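Local structure of lipase (Acinetobacter baumannii, 4OPM) at residues S8-T11 and I12-Q15. The protein probably hydrolyses ester bonds of lipids as a putative triacylglycerol lipase of the alpha/beta hydrolase fold. Numbering follows the deposited sequence.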
loop_
_atom_site.group_PDB
_atom_site.type_symbol
_atom_site.label_atom_id
_atom_site.label_comp_id
_atom_site.label_asym_id
_atom_site.label_seq_id
_atom_site.Cartn_x
_atom_site.Cartn_y
_atom_site.Cartn_z
ATOM N N SER A 8 -6.254 2.048 -25.507
ATOM C CA SER A 8 -4.981 1.981 -24.811
ATOM C C SER A 8 -5.254 1.632 -23.338
ATOM O O SER A 8 -6.184 2.188 -22.752
ATOM C CB SER A 8 -4.267 3.320 -24.916
ATOM O OG SER A 8 -3.229 3.390 -23.955
ATOM N N PHE A 9 -4.440 0.761 -22.730
ATOM C CA PHE A 9 -4.594 0.419 -21.317
ATOM C C PHE A 9 -4.403 1.661 -20.437
ATOM O O PHE A 9 -5.083 1.793 -19.414
ATOM C CB PHE A 9 -3.618 -0.681 -20.902
ATOM C CG PHE A 9 -3.774 -1.143 -19.469
ATOM C CD1 PHE A 9 -4.929 -1.789 -19.052
ATOM C CD2 PHE A 9 -2.750 -0.960 -18.544
ATOM C CE1 PHE A 9 -5.056 -2.252 -17.738
ATOM C CE2 PHE A 9 -2.877 -1.424 -17.228
ATOM C CZ PHE A 9 -4.035 -2.060 -16.833
ATOM N N GLN A 10 -3.523 2.600 -20.866
ATOM C CA GLN A 10 -3.306 3.848 -20.133
ATOM C C GLN A 10 -4.611 4.661 -20.070
ATOM O O GLN A 10 -4.904 5.232 -19.019
ATOM C CB GLN A 10 -2.175 4.665 -20.776
ATOM C CG GLN A 10 -0.781 4.061 -20.530
ATOM C CD GLN A 10 -0.456 3.913 -19.049
ATOM O OE1 GLN A 10 -0.098 2.834 -18.578
ATOM N NE2 GLN A 10 -0.615 4.972 -18.274
ATOM N N THR A 11 -5.415 4.656 -21.165
ATOM C CA THR A 11 -6.720 5.339 -21.236
ATOM C C THR A 11 -7.688 4.670 -20.243
ATOM O O THR A 11 -8.445 5.377 -19.570
ATOM C CB THR A 11 -7.259 5.340 -22.687
ATOM O OG1 THR A 11 -6.313 6.006 -23.520
ATOM C CG2 THR A 11 -8.618 6.038 -22.819
ATOM N N ILE A 12 -7.631 3.326 -20.124
ATOM C CA ILE A 12 -8.462 2.567 -19.165
ATOM C C ILE A 12 -8.123 3.023 -17.738
ATOM O O ILE A 12 -9.033 3.332 -16.975
ATOM C CB ILE A 12 -8.286 1.027 -19.323
ATOM C CG1 ILE A 12 -8.766 0.514 -20.708
ATOM C CG2 ILE A 12 -8.911 0.233 -18.145
ATOM C CD1 ILE A 12 -10.315 0.701 -21.030
ATOM N N LEU A 13 -6.816 3.104 -17.402
ATOM C CA LEU A 13 -6.378 3.546 -16.076
ATOM C C LEU A 13 -6.874 4.963 -15.798
ATOM O O LEU A 13 -7.377 5.220 -14.707
ATOM C CB LEU A 13 -4.854 3.464 -15.930
ATOM C CG LEU A 13 -4.270 2.052 -15.891
ATOM C CD1 LEU A 13 -2.751 2.100 -15.880
ATOM C CD2 LEU A 13 -4.755 1.282 -14.661
ATOM N N GLN A 14 -6.793 5.852 -16.796
ATOM C CA GLN A 14 -7.274 7.237 -16.641
ATOM C C GLN A 14 -8.764 7.258 -16.286
ATOM O O GLN A 14 -9.187 7.993 -15.384
ATOM C CB GLN A 14 -7.019 8.052 -17.922
ATOM C CG GLN A 14 -5.533 8.336 -18.125
ATOM C CD GLN A 14 -5.181 8.654 -19.561
ATOM O OE1 GLN A 14 -6.031 9.069 -20.366
ATOM N NE2 GLN A 14 -3.903 8.470 -19.903
ATOM N N GLN A 15 -9.553 6.442 -16.999
ATOM C CA GLN A 15 -10.999 6.360 -16.789
ATOM C C GLN A 15 -11.324 5.814 -15.396
ATOM O O GLN A 15 -12.252 6.315 -14.734
ATOM C CB GLN A 15 -11.641 5.495 -17.878
ATOM C CG GLN A 15 -11.628 6.158 -19.246
ATOM C CD GLN A 15 -12.460 5.366 -20.206
ATOM O OE1 GLN A 15 -13.682 5.307 -20.088
ATOM N NE2 GLN A 15 -11.816 4.686 -21.133
HETATM O O HOH W 1 -6.087 8.880 -22.996
#
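I12 N donates to S8 O at 3.2 Å, the first of four successive i to i+4 backbone bonds, with L13 to F9, Q14 to Q10 and Q15 to T11, that carry the chain from the N-cap S8 into the opening turns of helix 9-19. At this N-cap, S8 OG accepts a weak, bent bond from Q10 N (3.2 Å), giving a first-turn amide, which has no i-4 carbonyl of the helix to bond, an acceptor. From the next residue, F9, to L13, the helix shows how residues four apart build an apolar side. The F9 ring, swung anti to its own nitrogen (chi1 -177°), runs along the helix toward L13, whose CG lies 4.0 Å above one ring face, displaced toward the rim. Both methyls of L13 lie on that same side of the ring, CD1 meeting CE2 at 3.8 Å and CD2 nearest CZ. I12 approaches the ring more loosely and obliquely through its CB. Q10, its chain folded at chi2 (-58°), brings OE1 to 3.9 Å from the same L13 CD1; the ring and the amide oxygen reach this methyl roughly at right angles to each other. Polar groups join the turns at T11 and Q14, three residues apart: a single water sits 2.9 Å from T11 OG1 and donates to Q14 OE1 at 2.6 Å, bridging two polar ends too far apart to bond directly. The whole is a surface contact at the start of helix 9-19, which leads into strand 22-29 at one edge of the central sheet. F9, Q10 and I12 lean on A195, Q196, L199 and F192 of the long helix 190-220, while L13 touches D58 in a loop, joining helix 9-19 to helix 190-220 and that loop.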